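Local coordinates for Rubredoxin\:oxygen oxidoreductase (Desulfovibrio gigas, PDB 1E5D), which catalyses the four-electron reduction of dioxygen to two water molecules, using a diiron centre and flavin mononucleotide, at residues Q2-I7 and E175-Q180; K70-L75 and E93-E98; K254-Y259 and T283-W288. One frame throughout, in Å; residues are numbered along the deposited sequence.

Interaction 1 (Q2-I7 and E175-Q180)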
loop_
_atom_site.group_PDB
_atom_site.type_symbol
_atom_site.label_atom_id
_atom_site.label_comp_id
_atom_site.label_asym_id
_atom_site.label_seq_id
_atom_site.Cartn_x
_atom_site.Cartn_y
_atom_site.Cartn_z
ATOM N N GLN A 2 3.616 -35.902 18.183
ATOM C CA GLN A 2 3.220 -34.947 17.154
ATOM C C GLN A 2 3.726 -35.379 15.782
ATOM O O GLN A 2 3.338 -34.819 14.752
ATOM C CB GLN A 2 3.733 -33.545 17.500
ATOM C CG GLN A 2 3.483 -32.512 16.414
ATOM C CD GLN A 2 3.103 -31.145 16.944
ATOM O OE1 GLN A 2 2.833 -30.989 18.138
ATOM N NE2 GLN A 2 3.077 -30.148 16.067
ATOM N N ALA A 3 4.602 -36.387 15.791
ATOM C CA ALA A 3 5.236 -36.805 14.550
ATOM C C ALA A 3 4.290 -37.643 13.692
ATOM O O ALA A 3 3.444 -38.377 14.191
ATOM C CB ALA A 3 6.523 -37.562 14.812
ATOM N N THR A 4 4.467 -37.502 12.383
ATOM C CA THR A 4 3.631 -38.193 11.410
ATOM C C THR A 4 4.488 -39.116 10.555
ATOM O O THR A 4 5.492 -38.694 9.978
ATOM C CB THR A 4 2.857 -37.203 10.519
ATOM O OG1 THR A 4 2.037 -36.357 11.330
ATOM C CG2 THR A 4 1.914 -37.952 9.597
ATOM N N LYS A 5 4.100 -40.386 10.500
ATOM C CA LYS A 5 4.875 -41.372 9.759
ATOM C C LYS A 5 4.573 -41.231 8.277
ATOM O O LYS A 5 3.432 -41.340 7.830
ATOM C CB LYS A 5 4.578 -42.799 10.216
ATOM C CG LYS A 5 5.825 -43.658 10.374
ATOM C CD LYS A 5 5.732 -44.929 9.546
ATOM C CE LYS A 5 6.681 -46.001 10.056
ATOM N NZ LYS A 5 5.956 -47.114 10.730
ATOM N N ILE A 6 5.639 -40.985 7.516
ATOM C CA ILE A 6 5.384 -40.874 6.078
ATOM C C ILE A 6 5.512 -42.273 5.485
ATOM O O ILE A 6 4.532 -42.828 4.999
ATOM C CB ILE A 6 6.337 -39.868 5.433
ATOM C CG1 ILE A 6 6.241 -38.462 6.044
ATOM C CG2 ILE A 6 6.128 -39.820 3.931
ATOM C CD1 ILE A 6 7.463 -37.612 5.773
ATOM N N ILE A 7 6.725 -42.775 5.588
ATOM C CA ILE A 7 7.119 -44.150 5.356
ATOM C C ILE A 7 8.025 -44.590 6.515
ATOM O O ILE A 7 8.466 -43.762 7.310
ATOM C CB ILE A 7 7.849 -44.388 4.027
ATOM C CG1 ILE A 7 9.136 -43.581 3.854
ATOM C CG2 ILE A 7 6.912 -44.141 2.857
ATOM C CD1 ILE A 7 9.909 -43.954 2.610
ATOM N N GLU A 175 -5.163 -32.594 8.045
ATOM C CA GLU A 175 -4.741 -33.463 6.955
ATOM C C GLU A 175 -3.327 -33.080 6.516
ATOM O O GLU A 175 -3.098 -31.913 6.188
ATOM C CB GLU A 175 -5.678 -33.377 5.768
ATOM C CG GLU A 175 -7.151 -33.642 5.938
ATOM C CD GLU A 175 -7.894 -32.717 6.875
ATOM O OE1 GLU A 175 -8.257 -31.585 6.509
ATOM O OE2 GLU A 175 -8.067 -33.145 8.039
ATOM N N ARG A 176 -2.384 -34.017 6.512
ATOM C CA ARG A 176 -1.011 -33.674 6.154
ATOM C C ARG A 176 -0.618 -34.201 4.776
ATOM O O ARG A 176 0.513 -34.001 4.322
ATOM C CB ARG A 176 -0.029 -34.189 7.206
ATOM C CG ARG A 176 -0.461 -34.121 8.649
ATOM C CD ARG A 176 -1.069 -32.781 9.042
ATOM N NE ARG A 176 -0.270 -31.682 8.504
ATOM C CZ ARG A 176 0.854 -31.292 9.095
ATOM N NH1 ARG A 176 1.246 -31.914 10.201
ATOM N NH2 ARG A 176 1.560 -30.297 8.580
ATOM N N PHE A 177 -1.534 -34.874 4.080
ATOM C CA PHE A 177 -1.177 -35.431 2.777
ATOM C C PHE A 177 -2.061 -34.916 1.653
ATOM O O PHE A 177 -3.247 -34.672 1.839
ATOM C CB PHE A 177 -1.227 -36.961 2.851
ATOM C CG PHE A 177 -0.118 -37.492 3.759
ATOM C CD1 PHE A 177 1.196 -37.531 3.326
ATOM C CD2 PHE A 177 -0.423 -37.925 5.035
ATOM C CE1 PHE A 177 2.180 -38.006 4.170
ATOM C CE2 PHE A 177 0.564 -38.417 5.876
ATOM C CZ PHE A 177 1.874 -38.456 5.442
ATOM N N SER A 178 -1.446 -34.753 0.485
ATOM C CA SER A 178 -2.121 -34.151 -0.659
ATOM C C SER A 178 -3.381 -34.913 -1.044
ATOM O O SER A 178 -4.351 -34.329 -1.530
ATOM C CB SER A 178 -1.160 -34.066 -1.849
ATOM O OG SER A 178 -0.660 -35.346 -2.193
ATOM N N ASP A 179 -3.388 -36.229 -0.837
ATOM C CA ASP A 179 -4.547 -37.023 -1.226
ATOM C C ASP A 179 -5.701 -36.885 -0.245
ATOM O O ASP A 179 -6.761 -37.462 -0.456
ATOM C CB ASP A 179 -4.177 -38.507 -1.321
ATOM C CG ASP A 179 -3.654 -39.057 -0.009
ATOM O OD1 ASP A 179 -4.457 -39.519 0.833
ATOM O OD2 ASP A 179 -2.425 -39.032 0.186
ATOM N N GLN A 180 -5.503 -36.150 0.845
ATOM C CA GLN A 180 -6.567 -36.033 1.836
ATOM C C GLN A 180 -7.296 -34.704 1.711
ATOM O O GLN A 180 -8.231 -34.452 2.468
ATOM C CB GLN A 180 -6.014 -36.155 3.251
ATOM C CG GLN A 180 -5.190 -37.401 3.506
ATOM C CD GLN A 180 -4.520 -37.322 4.867
ATOM O OE1 GLN A 180 -3.742 -36.403 5.128
ATOM N NE2 GLN A 180 -4.829 -38.287 5.720
#

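Interaction 2 (K70-L75 and E93-E98)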
loop_
_atom_site.group_PDB
_atom_site.type_symbol
_atom_site.label_atom_id
_atom_site.label_comp_id
_atom_site.label_asym_id
_atom_site.label_seq_id
_atom_site.Cartn_x
_atom_site.Cartn_y
_atom_site.Cartn_z
ATOM N N LYS A 70 19.184 -35.979 21.117
ATOM C CA LYS A 70 20.648 -36.039 21.183
ATOM C C LYS A 70 21.208 -37.205 20.373
ATOM O O LYS A 70 22.427 -37.323 20.225
ATOM C CB LYS A 70 21.129 -36.124 22.633
ATOM C CG LYS A 70 21.276 -37.527 23.180
ATOM C CD LYS A 70 20.346 -37.816 24.340
ATOM C CE LYS A 70 20.948 -38.741 25.380
ATOM N NZ LYS A 70 21.110 -40.143 24.909
ATOM N N LYS A 71 20.332 -38.052 19.846
ATOM C CA LYS A 71 20.723 -39.165 18.993
ATOM C C LYS A 71 20.822 -38.734 17.539
ATOM O O LYS A 71 21.409 -39.436 16.713
ATOM C CB LYS A 71 19.722 -40.319 19.127
ATOM C CG LYS A 71 19.319 -40.575 20.572
ATOM C CD LYS A 71 19.031 -42.034 20.853
ATOM C CE LYS A 71 20.290 -42.798 21.232
ATOM N NZ LYS A 71 19.944 -44.147 21.768
ATOM N N ILE A 72 20.247 -37.576 17.220
ATOM C CA ILE A 72 20.345 -37.079 15.851
ATOM C C ILE A 72 21.798 -36.752 15.537
ATOM O O ILE A 72 22.471 -36.102 16.343
ATOM C CB ILE A 72 19.488 -35.822 15.615
ATOM C CG1 ILE A 72 17.978 -36.059 15.698
ATOM C CG2 ILE A 72 19.875 -35.167 14.294
ATOM C CD1 ILE A 72 17.182 -34.771 15.676
ATOM N N ASP A 73 22.311 -37.180 14.385
ATOM C CA ASP A 73 23.715 -36.885 14.117
ATOM C C ASP A 73 23.850 -35.750 13.107
ATOM O O ASP A 73 24.771 -34.940 13.190
ATOM C CB ASP A 73 24.465 -38.097 13.563
ATOM C CG ASP A 73 24.346 -39.354 14.391
ATOM O OD1 ASP A 73 25.050 -39.440 15.423
ATOM O OD2 ASP A 73 23.556 -40.242 14.002
ATOM N N TYR A 74 22.923 -35.757 12.155
ATOM C CA TYR A 74 23.032 -34.875 11.008
ATOM C C TYR A 74 21.896 -33.862 10.942
ATOM O O TYR A 74 20.739 -34.161 11.226
ATOM C CB TYR A 74 23.028 -35.689 9.712
ATOM C CG TYR A 74 24.287 -36.469 9.428
ATOM C CD1 TYR A 74 25.513 -36.095 9.966
ATOM C CD2 TYR A 74 24.242 -37.593 8.609
ATOM C CE1 TYR A 74 26.655 -36.829 9.689
ATOM C CE2 TYR A 74 25.375 -38.327 8.329
ATOM C CZ TYR A 74 26.580 -37.940 8.874
ATOM O OH TYR A 74 27.714 -38.671 8.597
ATOM N N LEU A 75 22.291 -32.662 10.538
ATOM C CA LEU A 75 21.330 -31.600 10.271
ATOM C C LEU A 75 21.515 -31.157 8.829
ATOM O O LEU A 75 22.613 -30.745 8.460
ATOM C CB LEU A 75 21.499 -30.433 11.239
ATOM C CG LEU A 75 21.184 -30.734 12.710
ATOM C CD1 LEU A 75 21.555 -29.562 13.597
ATOM C CD2 LEU A 75 19.717 -31.097 12.868
ATOM N N GLU A 93 22.120 -27.018 19.805
ATOM C CA GLU A 93 22.154 -27.120 21.254
ATOM C C GLU A 93 21.591 -28.448 21.748
ATOM O O GLU A 93 22.243 -29.159 22.520
ATOM C CB GLU A 93 21.385 -25.947 21.864
ATOM C CG GLU A 93 20.724 -26.246 23.196
ATOM C CD GLU A 93 21.201 -25.310 24.293
ATOM O OE1 GLU A 93 21.237 -24.085 24.053
ATOM O OE2 GLU A 93 21.537 -25.819 25.385
ATOM N N ALA A 94 20.381 -28.799 21.324
ATOM C CA ALA A 94 19.723 -29.994 21.839
ATOM C C ALA A 94 20.269 -31.280 21.238
ATOM O O ALA A 94 20.234 -32.329 21.879
ATOM C CB ALA A 94 18.219 -29.912 21.583
ATOM N N CYS A 95 20.760 -31.209 20.007
ATOM C CA CYS A 95 21.145 -32.426 19.303
ATOM C C CYS A 95 22.648 -32.669 19.344
ATOM O O CYS A 95 23.082 -33.823 19.285
ATOM C CB CYS A 95 20.631 -32.341 17.859
ATOM S SG CYS A 95 18.816 -32.395 17.768
ATOM N N GLN A 96 23.412 -31.588 19.459
ATOM C CA GLN A 96 24.869 -31.663 19.406
ATOM C C GLN A 96 25.254 -32.470 18.171
ATOM O O GLN A 96 25.872 -33.528 18.232
ATOM C CB GLN A 96 25.446 -32.283 20.670
ATOM C CG GLN A 96 24.895 -31.775 21.987
ATOM C CD GLN A 96 24.718 -32.850 23.044
ATOM O OE1 GLN A 96 25.645 -33.182 23.790
ATOM N NE2 GLN A 96 23.513 -33.408 23.126
ATOM N N PRO A 97 24.844 -31.985 17.007
ATOM C CA PRO A 97 24.985 -32.807 15.803
ATOM C C PRO A 97 26.441 -32.956 15.403
ATOM O O PRO A 97 27.274 -32.080 15.622
ATOM C CB PRO A 97 24.234 -32.000 14.743
ATOM C CG PRO A 97 24.335 -30.589 15.226
ATOM C CD PRO A 97 24.250 -30.667 16.731
ATOM N N GLU A 98 26.753 -34.087 14.787
ATOM C CA GLU A 98 28.118 -34.290 14.299
ATOM C C GLU A 98 28.349 -33.420 13.076
ATOM O O GLU A 98 29.407 -32.846 12.841
ATOM C CB GLU A 98 28.317 -35.768 14.006
ATOM C CG GLU A 98 29.316 -36.084 12.908
ATOM C CD GLU A 98 29.558 -37.580 12.816
ATOM O OE1 GLU A 98 28.737 -38.345 13.368
ATOM O OE2 GLU A 98 30.564 -37.971 12.194
#

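Interaction 3 (K254-Y259 and T283-W288)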
loop_
_atom_site.group_PDB
_atom_site.type_symbol
_atom_site.label_atom_id
_atom_site.label_comp_id
_atom_site.label_asym_id
_atom_site.label_seq_id
_atom_site.Cartn_x
_atom_site.Cartn_y
_atom_site.Cartn_z
ATOM N N LYS A 254 -8.708 -14.784 -19.443
ATOM C CA LYS A 254 -9.006 -14.125 -18.183
ATOM C C LYS A 254 -8.432 -12.714 -18.154
ATOM O O LYS A 254 -7.274 -12.460 -18.479
ATOM C CB LYS A 254 -8.449 -14.954 -17.032
ATOM C CG LYS A 254 -8.853 -14.488 -15.643
ATOM C CD LYS A 254 -8.430 -15.517 -14.610
ATOM C CE LYS A 254 -8.012 -14.879 -13.300
ATOM N NZ LYS A 254 -7.211 -15.832 -12.482
ATOM N N VAL A 255 -9.298 -11.786 -17.755
ATOM C CA VAL A 255 -8.881 -10.394 -17.629
ATOM C C VAL A 255 -9.030 -9.988 -16.166
ATOM O O VAL A 255 -10.072 -10.168 -15.544
ATOM C CB VAL A 255 -9.682 -9.471 -18.558
ATOM C CG1 VAL A 255 -9.245 -8.020 -18.419
ATOM C CG2 VAL A 255 -9.539 -9.896 -20.014
ATOM N N VAL A 256 -7.960 -9.458 -15.599
ATOM C CA VAL A 256 -7.899 -8.912 -14.267
ATOM C C VAL A 256 -7.835 -7.390 -14.382
ATOM O O VAL A 256 -6.899 -6.822 -14.943
ATOM C CB VAL A 256 -6.664 -9.375 -13.477
ATOM C CG1 VAL A 256 -6.508 -8.525 -12.216
ATOM C CG2 VAL A 256 -6.745 -10.848 -13.134
ATOM N N ILE A 257 -8.852 -6.739 -13.850
ATOM C CA ILE A 257 -8.885 -5.289 -13.773
ATOM C C ILE A 257 -8.653 -4.854 -12.331
ATOM O O ILE A 257 -9.389 -5.236 -11.416
ATOM C CB ILE A 257 -10.233 -4.741 -14.262
ATOM C CG1 ILE A 257 -10.570 -5.093 -15.710
ATOM C CG2 ILE A 257 -10.301 -3.241 -14.029
ATOM C CD1 ILE A 257 -12.049 -4.994 -16.033
ATOM N N PHE A 258 -7.622 -4.056 -12.072
ATOM C CA PHE A 258 -7.468 -3.577 -10.693
ATOM C C PHE A 258 -7.286 -2.066 -10.758
ATOM O O PHE A 258 -6.685 -1.504 -11.663
ATOM C CB PHE A 258 -6.360 -4.294 -9.962
ATOM C CG PHE A 258 -4.913 -3.958 -10.200
ATOM C CD1 PHE A 258 -4.307 -2.912 -9.523
ATOM C CD2 PHE A 258 -4.133 -4.678 -11.081
ATOM C CE1 PHE A 258 -2.976 -2.590 -9.693
ATOM C CE2 PHE A 258 -2.796 -4.363 -11.265
ATOM C CZ PHE A 258 -2.204 -3.315 -10.575
ATOM N N TYR A 259 -7.869 -1.416 -9.766
ATOM C CA TYR A 259 -7.978 0.025 -9.724
ATOM C C TYR A 259 -8.069 0.455 -8.264
ATOM O O TYR A 259 -8.320 -0.367 -7.385
ATOM C CB TYR A 259 -9.236 0.491 -10.494
ATOM C CG TYR A 259 -10.468 0.296 -9.623
ATOM C CD1 TYR A 259 -10.968 -0.985 -9.412
ATOM C CD2 TYR A 259 -11.127 1.360 -9.010
ATOM C CE1 TYR A 259 -12.088 -1.199 -8.623
ATOM C CE2 TYR A 259 -12.236 1.155 -8.214
ATOM C CZ TYR A 259 -12.716 -0.131 -8.022
ATOM O OH TYR A 259 -13.826 -0.307 -7.230
ATOM N N THR A 283 -13.351 -13.953 -19.160
ATOM C CA THR A 283 -13.671 -14.049 -17.744
ATOM C C THR A 283 -13.040 -12.824 -17.078
ATOM O O THR A 283 -11.890 -12.488 -17.385
ATOM C CB THR A 283 -13.137 -15.275 -16.994
ATOM O OG1 THR A 283 -13.059 -16.436 -17.817
ATOM C CG2 THR A 283 -14.109 -15.596 -15.856
ATOM N N VAL A 284 -13.772 -12.166 -16.187
ATOM C CA VAL A 284 -13.202 -10.955 -15.606
ATOM C C VAL A 284 -13.056 -11.052 -14.097
ATOM O O VAL A 284 -13.935 -11.497 -13.363
ATOM C CB VAL A 284 -14.078 -9.736 -15.949
ATOM C CG1 VAL A 284 -13.522 -8.466 -15.327
ATOM C CG2 VAL A 284 -14.190 -9.606 -17.466
ATOM N N LYS A 285 -11.896 -10.608 -13.626
ATOM C CA LYS A 285 -11.719 -10.315 -12.215
ATOM C C LYS A 285 -11.553 -8.792 -12.086
ATOM O O LYS A 285 -10.542 -8.267 -12.552
ATOM C CB LYS A 285 -10.537 -11.049 -11.598
ATOM C CG LYS A 285 -10.624 -12.565 -11.673
ATOM C CD LYS A 285 -11.563 -13.133 -10.624
ATOM C CE LYS A 285 -12.583 -14.074 -11.242
ATOM N NZ LYS A 285 -13.970 -13.812 -10.757
ATOM N N LEU A 286 -12.548 -8.167 -11.479
ATOM C CA LEU A 286 -12.561 -6.759 -11.122
ATOM C C LEU A 286 -12.153 -6.572 -9.665
ATOM O O LEU A 286 -12.928 -6.854 -8.751
ATOM C CB LEU A 286 -13.951 -6.154 -11.359
ATOM C CG LEU A 286 -14.079 -4.651 -11.098
ATOM C CD1 LEU A 286 -12.905 -3.910 -11.720
ATOM C CD2 LEU A 286 -15.384 -4.104 -11.640
ATOM N N MET A 287 -10.938 -6.095 -9.408
ATOM C CA MET A 287 -10.436 -6.038 -8.042
ATOM C C MET A 287 -10.047 -4.638 -7.582
ATOM O O MET A 287 -9.179 -3.991 -8.157
ATOM C CB MET A 287 -9.223 -6.985 -7.919
ATOM C CG MET A 287 -9.518 -8.342 -8.553
ATOM S SD MET A 287 -8.111 -9.473 -8.500
ATOM C CE MET A 287 -8.264 -10.055 -6.814
ATOM N N TRP A 288 -10.690 -4.180 -6.520
ATOM C CA TRP A 288 -10.425 -2.930 -5.832
ATOM C C TRP A 288 -9.233 -3.042 -4.894
ATOM O O TRP A 288 -9.224 -3.881 -3.994
ATOM C CB TRP A 288 -11.679 -2.546 -5.047
ATOM C CG TRP A 288 -11.661 -1.193 -4.420
ATOM C CD1 TRP A 288 -10.940 -0.121 -4.847
ATOM C CD2 TRP A 288 -12.385 -0.753 -3.268
ATOM N NE1 TRP A 288 -11.170 0.957 -4.028
ATOM C CE2 TRP A 288 -12.055 0.598 -3.054
ATOM C CE3 TRP A 288 -13.287 -1.360 -2.389
ATOM C CZ2 TRP A 288 -12.582 1.357 -2.005
ATOM C CZ3 TRP A 288 -13.811 -0.610 -1.351
ATOM C CH2 TRP A 288 -13.461 0.737 -1.161
#

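Interaction 1 (Q2-I7 and E175-Q180)
Thr4, Lys5 and Ile6 lean on the ring of Phe177, joining the first strand of the metallo-beta-lactamase fold to the loop that leads from strand 160-164 into helix 183-198. Strand 4-7 lies at the margin of one of the two sheets of this sandwich; Thr4 is joined by backbone hydrogen bonding to Leu12 of the adjacent strand, whereas no hydrogen bond links the strand to residues 175-180. Thr4 makes the first touch. Its two branches divide the work: CG2, set anti to the backbone N, meets Phe177 CE2 at 4.0 Å, while OG1, beside that N (chi1 -59°), comes to 4.3 Å from Arg176 CG. The next residue, Lys5, whose CB points away from the loop, contributes its carbonyl instead, with O 4.1 Å from Phe177 CZ. At Ile6 the chain turns a corner, and contact passes to CA, 4.3 Å from Phe177 CZ, and to CG2, 4.4 Å from Phe177 CE1. Ile6 also touches Tyr38 and Phe221, so it meets side chains of both sheets of the sandwich. All three approaches to the phenyl group are oblique, and the ring also has a cation-pi partner, Arg231. Arg176 lies on strands 10-17 and 33-40 and reaches to about 8 Å, side chain to side chain, from His226 of the diiron pocket. The loop that presents the ring is itself closed from within: Gln180 N donates to Phe177 O, and in return the amide end of Gln180 receives Phe177 N at OE1 over 2.9 Å, with an N-H...O angle of 142° and the donor tilted 25° from the carbonyl plane.

Interaction 2 (K70-L75 and E93-E98)
Glu98 meets Asp73 through both backbone and side chain. Its N donates a weak hydrogen bond to Asp73 O over 2.7 Å, bent to 127° at the hydrogen. From there the side chain runs out fully extended beyond CG: CB lies 3.7 Å from the same Asp73 O, CG is 4.2 Å from Tyr74 CE1, approaching that ring obliquely, and OE1 forms a salt bridge with Lys44 NZ. Lys44 also bonds Tyr74 OH, and its charge probably eases the approach of Asp73 OD1 to Glu98 OE1, 4.4 Å apart; Asp73 OD2 is held by Thr45 N. On the buried side, Leu75 and Pro97 cross obliquely, with Leu75 CD1 3.4 Å from Pro97 CG. Farther back, Cys95 SG, anti to its own carbonyl carbon (chi1 -67°), reaches Ile72 CD1 at 3.6 Å. Gln96, the first residue past the helix, has positive phi and lays NE2 3.6 Å from Lys70 CB. The chain thus leaves helix 88-95 and comes alongside the start of strand 74-77 just before strand 99-103, which pairs parallel with it: the returning end of a beta-alpha-beta crossover in the metallo-beta-lactamase fold.

Interaction 3 (K254-Y259 and T283-W288)
Val255 and Ile257, opposite Val284 and Leu286, exchange hydrogen bonds with Thr283, Lys285 and Met287 in a regular parallel ladder whose two strands run 4.6 Å apart at closest approach, inclined by 15°. The four bonds from Val255 N to Met287 N are short and nearly straight, as with Met287 N to Ile257 O at 2.7 Å; the last, Tyr259 N to Met287 O, is weak at 3.3 Å, where the strands begin to part. On one face Ile257 reaches two residues, CG2 meeting Leu286 CD1 at 3.5 Å and CD1 meeting Val284 CG1 at 3.8 Å. Farther along it, Tyr259 CG sits between its backbone N and carbonyl carbon (chi1 79°), which swings the ring across to Trp288. The phenol and the five-membered indole ring are inclined by only 19° but strongly offset: Trp288 CD1 lies over the tyrosine face, 3.6 Å from CZ, and Tyr259 OH over the indole. Indole NE1 bonds Asp260. The other face carries Val256 CG1 against Met287 SD and Lys254 CE against Lys285 CG, the ammonium of Lys254 going on to Asp303 and Glu300. Helix 265-279, which connects the strands in this flavodoxin-like beta-alpha-beta unit, packs on Val255, Ile257 and Val284; helix 294-302 lies against Val256, Phe258 and Met287; and strand 306-310 extends the sheet beyond strand 254-259, leaving strand 283-288 outermost.

In the fold
Interactions 1 and 2 belong to the metallo-beta-lactamase part of the chain, and interaction 3 to the flavodoxin-like part that follows it. The first two reach the same seven-stranded sheet, interaction 1 through an outermost strand, 4-7, and interaction 2 through strand 74-77 and the turn leading into strand 99-103, toward the other margin; their centres are 24 Å apart. Interaction 2 is nested in sequence inside interaction 1. Interaction 3, in a separate five-stranded parallel sheet, lies 51 Å from interaction 2, centre to centre, across the middle of the chain. The enzyme thus combines a diiron-bearing fold and a flavin-binding fold, each with its own sheet framework.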